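Local structure of 433aa long hypothetical phosphoribosylglycinamide formyl transferase (Pyrococcus horikoshii, 2DWC) at residues Thr136-Leu148 with Glu197-Val209. The protein belongs to the ATP-grasp superfamily and holds adenosine-5'-diphosphate in a cleft beside a small antiparallel sheet. Sequence-based numbering, arbitrary orientation.
Sequences TSRYMYATTLDEL and EKIIVEEHIDFDV. With ADP (adenosine-5'-diphosphate), chain H.
S137 and E202 meet where the antiparallel sheet of the ATP-grasp fold, with edge strand 139-142 paired to 199-203, reaches the nucleotide. S137 OG donates to E202 OE2 at 2.9 Å, arriving from above the carboxylate, 58° out of its plane. The same oxygen accepts from ADP N6 at 3.1 Å, so two donors grip it, while E202 OE1 forms a salt bridge with K162; together these should limit rotation of the carboxylate. The end of the E203 side chain instead reaches segment 136-148: with CG lodged between its own N and carbonyl carbon (chi1 54°), the extended chain brings OE1 to R138 N at 2.9 Å, using the anti lone pair. E203 N returns a bond to R138 O, closing a reciprocal pair. The R138 side chain crosses the carboxylate obliquely, CG 3.2 Å from E203 OE1, while NE and that oxygen form just a long salt bridge, well out of the guanidinium plane. On the sheet face shared with E202, Y141 and I200 lie side by side, CE2 of the ring 3.8 Å from I200 CG1, whereas I200 CD1 reaches Y139 CB. Both tyrosine hydroxyls are hydrogen-bonded to E126 of helix 121-132. On the face bearing M140 and V201, V201 CG2 meets L148 CD2 at 3.6 Å, joining helix 145-155 to the sheet. E203 O also accepts from ADP N6, and I205 N donates to ADP N1 at 2.8 Å, nearly straight at 170°.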
ATOM      1  N   THR B 136      15.119   0.914 -34.053  1.00 25.43           N
ATOM      2  CA  THR B 136      14.580  -0.396 -33.708  1.00 30.27           C
ATOM      3  C   THR B 136      15.400  -1.421 -34.453  1.00 32.64           C
ATOM      4  O   THR B 136      16.232  -1.065 -35.291  1.00 32.59           O
ATOM      5  CB  THR B 136      13.136  -0.605 -34.202  1.00 34.34           C
ATOM      6  OG1 THR B 136      13.145  -0.746 -35.630  1.00 31.20           O
ATOM      7  CG2 THR B 136      12.240   0.561 -33.823  1.00 25.85           C
ATOM      8  N   SER B 137      15.167  -2.684 -34.133  1.00 27.41           N
ATOM      9  CA  SER B 137      15.827  -3.784 -34.827  1.00 29.09           C
ATOM     10  C   SER B 137      15.418  -3.710 -36.297  1.00 32.56           C
ATOM     11  O   SER B 137      14.343  -3.207 -36.624  1.00 29.52           O
ATOM     12  CB  SER B 137      15.358  -5.119 -34.259  1.00 31.82           C
ATOM     13  OG  SER B 137      13.952  -5.310 -34.444  1.00 32.69           O
ATOM     14  N   ARG B 138      16.268  -4.198 -37.196  1.00 35.26           N
ATOM     15  CA  ARG B 138      15.903  -4.220 -38.609  1.00 33.90           C
ATOM     16  C   ARG B 138      14.831  -5.272 -38.743  1.00 29.40           C
ATOM     17  O   ARG B 138      14.877  -6.302 -38.074  1.00 31.43           O
ATOM     18  CB  ARG B 138      17.095  -4.618 -39.494  1.00 34.40           C
ATOM     19  CG  ARG B 138      18.248  -3.653 -39.430  1.00 44.26           C
ATOM     20  CD  ARG B 138      19.466  -4.243 -40.131  1.00 53.03           C
ATOM     21  NE  ARG B 138      20.695  -3.561 -39.742  1.00 59.76           N
ATOM     22  CZ  ARG B 138      20.943  -2.280 -39.997  1.00 61.93           C
ATOM     23  NH1 ARG B 138      20.042  -1.554 -40.647  1.00 63.04           N
ATOM     24  NH2 ARG B 138      22.086  -1.724 -39.597  1.00 64.79           N
ATOM     25  N   TYR B 139      13.882  -5.055 -39.645  1.00 31.33           N
ATOM     26  CA  TYR B 139      12.807  -6.018 -39.773  1.00 31.58           C
ATOM     27  C   TYR B 139      12.157  -6.015 -41.160  1.00 30.83           C
ATOM     28  O   TYR B 139      12.391  -5.111 -41.971  1.00 31.24           O
ATOM     29  CB  TYR B 139      11.721  -5.689 -38.744  1.00 28.66           C
ATOM     30  CG  TYR B 139      11.064  -4.359 -39.050  1.00 26.05           C
ATOM     31  CD1 TYR B 139      11.670  -3.152 -38.679  1.00 26.23           C
ATOM     32  CD2 TYR B 139       9.874  -4.292 -39.799  1.00 27.02           C
ATOM     33  CE1 TYR B 139      11.121  -1.934 -39.046  1.00 29.19           C
ATOM     34  CE2 TYR B 139       9.316  -3.060 -40.175  1.00 27.62           C
ATOM     35  CZ  TYR B 139       9.945  -1.891 -39.799  1.00 27.53           C
ATOM     36  OH  TYR B 139       9.414  -0.683 -40.179  1.00 28.56           O
ATOM     37  N   MET B 140      11.300  -7.006 -41.370  1.00 36.03           N
ATOM     38  CA  MET B 140      10.515  -7.198 -42.591  1.00 41.57           C
ATOM     39  C   MET B 140       9.282  -8.000 -42.205  1.00 39.51           C
ATOM     40  O   MET B 140       9.302  -8.729 -41.223  1.00 42.65           O
ATOM     41  CB  MET B 140      11.291  -8.021 -43.615  1.00 45.46           C
ATOM     42  CG  MET B 140      12.463  -7.324 -44.212  1.00 48.61           C
ATOM     43  SD  MET B 140      13.252  -8.422 -45.425  1.00 51.22           S
ATOM     44  CE  MET B 140      11.863  -8.855 -46.422  1.00 46.63           C
ATOM     45  N   TYR B 141       8.217  -7.899 -42.990  1.00 36.98           N
ATOM     46  CA  TYR B 141       7.024  -8.681 -42.701  1.00 36.24           C
ATOM     47  C   TYR B 141       6.880  -9.766 -43.761  1.00 39.85           C
ATOM     48  O   TYR B 141       7.395  -9.628 -44.874  1.00 37.30           O
ATOM     49  CB  TYR B 141       5.765  -7.813 -42.734  1.00 40.95           C
ATOM     50  CG  TYR B 141       5.803  -6.628 -41.795  1.00 34.05           C
ATOM     51  CD1 TYR B 141       6.010  -5.332 -42.284  1.00 36.61           C
ATOM     52  CD2 TYR B 141       5.672  -6.802 -40.430  1.00 32.52           C
ATOM     53  CE1 TYR B 141       6.083  -4.242 -41.431  1.00 35.75           C
ATOM     54  CE2 TYR B 141       5.747  -5.710 -39.550  1.00 29.89           C
ATOM     55  CZ  TYR B 141       5.950  -4.441 -40.053  1.00 32.78           C
ATOM     56  OH  TYR B 141       6.022  -3.357 -39.219  1.00 30.04           O
ATOM     57  N   ALA B 142       6.173 -10.838 -43.425  1.00 42.77           N
ATOM     58  CA  ALA B 142       5.936 -11.933 -44.362  1.00 46.45           C
ATOM     59  C   ALA B 142       4.484 -12.342 -44.203  1.00 45.99           C
ATOM     60  O   ALA B 142       3.992 -12.421 -43.090  1.00 41.71           O
ATOM     61  CB  ALA B 142       6.832 -13.106 -44.057  1.00 42.93           C
ATOM     62  N   THR B 143       3.804 -12.587 -45.318  1.00 46.03           N
ATOM     63  CA  THR B 143       2.413 -12.992 -45.304  1.00 46.08           C
ATOM     64  C   THR B 143       2.284 -14.403 -45.876  1.00 51.13           C
ATOM     65  O   THR B 143       1.226 -15.026 -45.808  1.00 51.32           O
ATOM     66  CB  THR B 143       1.552 -12.034 -46.148  1.00 52.99           C
ATOM     67  OG1 THR B 143       1.507 -10.753 -45.510  1.00 54.49           O
ATOM     68  CG2 THR B 143       0.140 -12.570 -46.298  1.00 61.61           C
ATOM     69  N   THR B 144       3.365 -14.906 -46.455  1.00 49.41           N
ATOM     70  CA  THR B 144       3.354 -16.262 -47.003  1.00 50.40           C
ATOM     71  C   THR B 144       4.655 -16.944 -46.629  1.00 48.79           C
ATOM     72  O   THR B 144       5.614 -16.285 -46.224  1.00 48.09           O
ATOM     73  CB  THR B 144       3.241 -16.266 -48.537  1.00 46.32           C
ATOM     74  OG1 THR B 144       4.386 -15.608 -49.099  1.00 46.48           O
ATOM     75  CG2 THR B 144       1.973 -15.549 -48.980  1.00 49.48           C
ATOM     76  N   LEU B 145       4.690 -18.263 -46.772  1.00 48.11           N
ATOM     77  CA  LEU B 145       5.895 -19.013 -46.464  1.00 48.87           C
ATOM     78  C   LEU B 145       6.998 -18.552 -47.415  1.00 48.70           C
ATOM     79  O   LEU B 145       8.158 -18.411 -47.020  1.00 47.94           O
ATOM     80  CB  LEU B 145       5.632 -20.509 -46.615  1.00 50.41           C
ATOM     81  CG  LEU B 145       6.798 -21.465 -46.352  1.00 49.60           C
ATOM     82  CD1 LEU B 145       7.466 -21.138 -45.027  1.00 45.40           C
ATOM     83  CD2 LEU B 145       6.280 -22.900 -46.353  1.00 51.23           C
ATOM     84  N   ASP B 146       6.631 -18.300 -48.667  1.00 48.16           N
ATOM     85  CA  ASP B 146       7.598 -17.834 -49.658  1.00 48.45           C
ATOM     86  C   ASP B 146       8.214 -16.519 -49.212  1.00 50.64           C
ATOM     87  O   ASP B 146       9.414 -16.299 -49.355  1.00 42.31           O
ATOM     88  CB  ASP B 146       6.919 -17.631 -51.015  1.00 55.01           C
ATOM     89  CG  ASP B 146       6.767 -18.923 -51.796  1.00 58.50           C
ATOM     90  OD1 ASP B 146       6.444 -19.977 -51.195  1.00 62.37           O
ATOM     91  OD2 ASP B 146       6.965 -18.872 -53.024  1.00 67.33           O
ATOM     92  N   GLU B 147       7.387 -15.632 -48.675  1.00 47.81           N
ATOM     93  CA  GLU B 147       7.899 -14.353 -48.221  1.00 41.66           C
ATOM     94  C   GLU B 147       8.718 -14.550 -46.955  1.00 35.68           C
ATOM     95  O   GLU B 147       9.722 -13.866 -46.741  1.00 34.20           O
ATOM     96  CB  GLU B 147       6.747 -13.388 -47.968  1.00 44.51           C
ATOM     97  CG  GLU B 147       6.108 -12.877 -49.228  1.00 44.54           C
ATOM     98  CD  GLU B 147       5.060 -11.827 -48.941  1.00 57.66           C
ATOM     99  OE1 GLU B 147       4.569 -11.197 -49.903  1.00 55.58           O
ATOM    100  OE2 GLU B 147       4.736 -11.631 -47.749  1.00 45.23           O
ATOM    101  N   LEU B 148       8.303 -15.504 -46.127  1.00 35.69           N
ATOM    102  CA  LEU B 148       9.035 -15.781 -44.891  1.00 41.82           C
ATOM    103  C   LEU B 148      10.470 -16.232 -45.218  1.00 44.02           C
ATOM    104  O   LEU B 148      11.434 -15.761 -44.595  1.00 38.46           O
ATOM    105  CB  LEU B 148       8.312 -16.860 -44.077  1.00 42.07           C
ATOM    106  CG  LEU B 148       8.387 -16.827 -42.545  1.00 47.00           C
ATOM    107  CD1 LEU B 148       8.633 -18.223 -42.066  1.00 41.21           C
ATOM    108  CD2 LEU B 148       9.465 -15.876 -42.044  1.00 45.10           C
ATOM    109  N   GLU B 197      -2.177 -15.138 -42.165  1.00 55.75           N
ATOM    110  CA  GLU B 197      -1.036 -15.224 -41.259  1.00 52.72           C
ATOM    111  C   GLU B 197       0.029 -14.180 -41.597  1.00 52.13           C
ATOM    112  O   GLU B 197       0.655 -14.235 -42.653  1.00 58.29           O
ATOM    113  CB  GLU B 197      -0.420 -16.627 -41.308  1.00 50.86           C
ATOM    114  CG  GLU B 197       0.738 -16.827 -40.327  1.00 52.57           C
ATOM    115  CD  GLU B 197       1.381 -18.201 -40.441  1.00 52.68           C
ATOM    116  OE1 GLU B 197       2.386 -18.453 -39.736  1.00 45.55           O
ATOM    117  OE2 GLU B 197       0.882 -19.027 -41.234  1.00 43.85           O
ATOM    118  N   LYS B 198       0.235 -13.238 -40.682  1.00 51.55           N
ATOM    119  CA  LYS B 198       1.210 -12.161 -40.858  1.00 42.88           C
ATOM    120  C   LYS B 198       2.339 -12.336 -39.828  1.00 48.61           C
ATOM    121  O   LYS B 198       2.089 -12.633 -38.659  1.00 42.38           O
ATOM    122  CB  LYS B 198       0.518 -10.811 -40.664  1.00 49.17           C
ATOM    123  CG  LYS B 198       1.388  -9.612 -40.975  1.00 53.09           C
ATOM    124  CD  LYS B 198       1.061  -9.026 -42.335  1.00 53.93           C
ATOM    125  CE  LYS B 198       2.072  -7.955 -42.707  1.00 56.17           C
ATOM    126  NZ  LYS B 198       1.662  -7.124 -43.874  1.00 61.25           N
ATOM    127  N   ILE B 199       3.586 -12.162 -40.258  1.00 39.25           N
ATOM    128  CA  ILE B 199       4.716 -12.343 -39.357  1.00 40.23           C
ATOM    129  C   ILE B 199       5.716 -11.205 -39.503  1.00 38.14           C
ATOM    130  O   ILE B 199       5.854 -10.637 -40.597  1.00 38.64           O
ATOM    131  CB  ILE B 199       5.454 -13.678 -39.669  1.00 44.40           C
ATOM    132  CG1 ILE B 199       4.567 -14.874 -39.299  1.00 52.03           C
ATOM    133  CG2 ILE B 199       6.781 -13.731 -38.934  1.00 40.20           C
ATOM    134  CD1 ILE B 199       5.173 -16.233 -39.649  1.00 50.41           C
ATOM    135  N   ILE B 200       6.381 -10.835 -38.402  1.00 33.23           N
ATOM    136  CA  ILE B 200       7.412  -9.812 -38.492  1.00 33.40           C
ATOM    137  C   ILE B 200       8.702 -10.573 -38.222  1.00 33.14           C
ATOM    138  O   ILE B 200       8.776 -11.402 -37.309  1.00 31.18           O
ATOM    139  CB  ILE B 200       7.236  -8.629 -37.468  1.00 33.42           C
ATOM    140  CG1 ILE B 200       8.401  -7.650 -37.623  1.00 35.40           C
ATOM    141  CG2 ILE B 200       7.151  -9.156 -36.039  1.00 30.04           C
ATOM    142  CD1 ILE B 200       8.319  -6.392 -36.762  1.00 33.64           C
ATOM    143  N   VAL B 201       9.697 -10.333 -39.068  1.00 35.72           N
ATOM    144  CA  VAL B 201      10.990 -10.984 -38.948  1.00 30.63           C
ATOM    145  C   VAL B 201      11.991  -9.916 -38.553  1.00 29.12           C
ATOM    146  O   VAL B 201      12.148  -8.920 -39.266  1.00 30.96           O
ATOM    147  CB  VAL B 201      11.440 -11.604 -40.310  1.00 33.19           C
ATOM    148  CG1 VAL B 201      12.802 -12.269 -40.140  1.00 34.85           C
ATOM    149  CG2 VAL B 201      10.408 -12.631 -40.780  1.00 35.01           C
ATOM    150  N   GLU B 202      12.684 -10.119 -37.431  1.00 30.51           N
ATOM    151  CA  GLU B 202      13.633  -9.117 -36.953  1.00 32.50           C
ATOM    152  C   GLU B 202      15.056  -9.619 -36.791  1.00 27.54           C
ATOM    153  O   GLU B 202      15.272 -10.773 -36.427  1.00 31.21           O
ATOM    154  CB  GLU B 202      13.209  -8.594 -35.563  1.00 29.10           C
ATOM    155  CG  GLU B 202      11.787  -8.082 -35.470  1.00 32.06           C
ATOM    156  CD  GLU B 202      11.441  -7.609 -34.046  1.00 36.34           C
ATOM    157  OE1 GLU B 202      10.247  -7.439 -33.746  1.00 30.41           O
ATOM    158  OE2 GLU B 202      12.374  -7.408 -33.239  1.00 30.55           O
ATOM    159  N   GLU B 203      16.019  -8.718 -36.977  1.00 31.64           N
ATOM    160  CA  GLU B 203      17.410  -9.096 -36.745  1.00 37.17           C
ATOM    161  C   GLU B 203      17.621  -9.326 -35.239  1.00 42.70           C
ATOM    162  O   GLU B 203      16.936  -8.718 -34.400  1.00 38.24           O
ATOM    163  CB  GLU B 203      18.362  -7.999 -37.211  1.00 39.40           C
ATOM    164  CG  GLU B 203      18.072  -6.666 -36.612  1.00 47.60           C
ATOM    165  CD  GLU B 203      19.280  -5.760 -36.578  1.00 45.78           C
ATOM    166  OE1 GLU B 203      19.079  -4.542 -36.496  1.00 36.73           O
ATOM    167  OE2 GLU B 203      20.428  -6.257 -36.622  1.00 52.86           O
ATOM    168  N   HIS B 204      18.560 -10.201 -34.892  1.00 36.14           N
ATOM    169  CA  HIS B 204      18.842 -10.468 -33.490  1.00 39.41           C
ATOM    170  C   HIS B 204      19.710  -9.365 -32.909  1.00 44.93           C
ATOM    171  O   HIS B 204      20.773  -9.053 -33.446  1.00 42.98           O
ATOM    172  CB  HIS B 204      19.559 -11.808 -33.322  1.00 46.58           C
ATOM    173  CG  HIS B 204      19.932 -12.111 -31.904  1.00 47.22           C
ATOM    174  ND1 HIS B 204      18.993 -12.383 -30.931  1.00 49.25           N
ATOM    175  CD2 HIS B 204      21.137 -12.162 -31.288  1.00 49.82           C
ATOM    176  CE1 HIS B 204      19.603 -12.591 -29.777  1.00 48.87           C
ATOM    177  NE2 HIS B 204      20.905 -12.462 -29.967  1.00 46.69           N
ATOM    178  N   ILE B 205      19.256  -8.756 -31.817  1.00 38.61           N
ATOM    179  CA  ILE B 205      20.032  -7.705 -31.174  1.00 39.92           C
ATOM    180  C   ILE B 205      20.814  -8.320 -30.018  1.00 41.49           C
ATOM    181  O   ILE B 205      20.246  -8.995 -29.153  1.00 36.70           O
ATOM    182  CB  ILE B 205      19.130  -6.574 -30.616  1.00 42.32           C
ATOM    183  CG1 ILE B 205      18.331  -5.921 -31.753  1.00 41.01           C
ATOM    184  CG2 ILE B 205      19.989  -5.508 -29.950  1.00 34.74           C
ATOM    185  CD1 ILE B 205      19.216  -5.367 -32.871  1.00 44.31           C
ATOM    186  N   ASP B 206      22.128  -8.139 -30.032  1.00 45.13           N
ATOM    187  CA  ASP B 206      22.945  -8.665 -28.947  1.00 50.21           C
ATOM    188  C   ASP B 206      22.997  -7.521 -27.943  1.00 48.16           C
ATOM    189  O   ASP B 206      23.797  -6.596 -28.080  1.00 58.83           O
ATOM    190  CB  ASP B 206      24.359  -9.001 -29.439  1.00 51.82           C
ATOM    191  CG  ASP B 206      25.183  -9.736 -28.387  1.00 58.80           C
ATOM    192  OD1 ASP B 206      26.423  -9.741 -28.522  1.00 61.52           O
ATOM    193  OD2 ASP B 206      24.593 -10.314 -27.436  1.00 53.02           O
ATOM    194  N   PHE B 207      22.114  -7.561 -26.951  1.00 46.83           N
ATOM    195  CA  PHE B 207      22.088  -6.494 -25.960  1.00 35.05           C
ATOM    196  C   PHE B 207      22.579  -6.972 -24.596  1.00 29.87           C
ATOM    197  O   PHE B 207      22.631  -8.173 -24.317  1.00 32.96           O
ATOM    198  CB  PHE B 207      20.665  -5.909 -25.844  1.00 36.30           C
ATOM    199  CG  PHE B 207      19.620  -6.923 -25.500  1.00 31.87           C
ATOM    200  CD1 PHE B 207      18.767  -7.416 -26.482  1.00 38.95           C
ATOM    201  CD2 PHE B 207      19.498  -7.409 -24.203  1.00 33.50           C
ATOM    202  CE1 PHE B 207      17.810  -8.378 -26.181  1.00 37.26           C
ATOM    203  CE2 PHE B 207      18.544  -8.378 -23.880  1.00 36.89           C
ATOM    204  CZ  PHE B 207      17.692  -8.867 -24.872  1.00 37.48           C
ATOM    205  N   ASP B 208      22.944  -6.011 -23.760  1.00 31.55           N
ATOM    206  CA  ASP B 208      23.424  -6.276 -22.409  1.00 29.16           C
ATOM    207  C   ASP B 208      22.233  -6.495 -21.491  1.00 30.89           C
ATOM    208  O   ASP B 208      22.240  -7.384 -20.635  1.00 31.28           O
ATOM    209  CB  ASP B 208      24.212  -5.074 -21.900  1.00 41.37           C
ATOM    210  CG  ASP B 208      25.497  -4.838 -22.678  1.00 48.31           C
ATOM    211  OD1 ASP B 208      25.956  -3.674 -22.699  1.00 46.59           O
ATOM    212  OD2 ASP B 208      26.040  -5.815 -23.241  1.00 43.07           O
ATOM    213  N   VAL B 209      21.208  -5.671 -21.671  1.00 28.33           N
ATOM    214  CA  VAL B 209      20.030  -5.798 -20.823  1.00 31.64           C
ATOM    215  C   VAL B 209      18.819  -5.165 -21.478  1.00 29.27           C
ATOM    216  O   VAL B 209      18.948  -4.298 -22.333  1.00 26.80           O
ATOM    217  CB  VAL B 209      20.281  -5.107 -19.470  1.00 28.93           C
ATOM    218  CG1 VAL B 209      20.443  -3.594 -19.678  1.00 26.18           C
ATOM    219  CG2 VAL B 209      19.161  -5.436 -18.465  1.00 38.41           C
TER
HETATM  220  PB  ADP H 502       6.419 -10.352 -26.269  1.00 75.03           P
HETATM  221  O1B ADP H 502       5.520  -9.363 -25.634  1.00 77.88           O
HETATM  222  O2B ADP H 502       7.332 -11.363 -25.408  1.00 79.04           O
HETATM  223  O3B ADP H 502       6.197 -10.854 -27.782  1.00 74.12           O
HETATM  224  PA  ADP H 502       8.729  -9.787 -27.757  1.00 45.27           P
HETATM  225  O1A ADP H 502       8.329 -10.986 -28.527  1.00 70.72           O
HETATM  226  O2A ADP H 502       8.880  -8.504 -28.715  1.00 55.90           O
HETATM  227  O3A ADP H 502       7.646  -9.377 -26.639  1.00 70.87           O
HETATM  228  O5' ADP H 502      10.134  -9.995 -27.006  1.00 56.51           O
HETATM  229  C5' ADP H 502      10.299 -11.058 -26.064  1.00 51.07           C
HETATM  230  C4' ADP H 502      11.791 -11.251 -25.799  1.00 55.00           C
HETATM  231  O4' ADP H 502      12.463 -11.883 -26.900  1.00 44.72           O
HETATM  232  C3' ADP H 502      12.460  -9.883 -25.667  1.00 54.03           C
HETATM  233  O3' ADP H 502      12.246  -9.385 -24.343  1.00 56.85           O
HETATM  234  C2' ADP H 502      13.906 -10.343 -25.824  1.00 49.53           C
HETATM  235  O2' ADP H 502      14.293 -11.094 -24.670  1.00 49.12           O
HETATM  236  C1' ADP H 502      13.765 -11.281 -27.024  1.00 47.83           C
HETATM  237  N9  ADP H 502      13.784 -10.524 -28.297  1.00 45.52           N
HETATM  238  C8  ADP H 502      12.726 -10.102 -28.982  1.00 42.23           C
HETATM  239  N7  ADP H 502      13.132  -9.477 -30.089  1.00 34.96           N
HETATM  240  C5  ADP H 502      14.456  -9.508 -30.107  1.00 40.79           C
HETATM  241  C6  ADP H 502      15.428  -9.022 -30.980  1.00 42.75           C
HETATM  242  N6  ADP H 502      15.077  -8.411 -32.106  1.00 32.22           N
HETATM  243  N1  ADP H 502      16.721  -9.213 -30.679  1.00 34.78           N
HETATM  244  C2  ADP H 502      17.083  -9.852 -29.581  1.00 37.62           C
HETATM  245  N3  ADP H 502      16.187 -10.329 -28.733  1.00 40.78           N
HETATM  246  C4  ADP H 502      14.879 -10.174 -28.965  1.00 45.22           C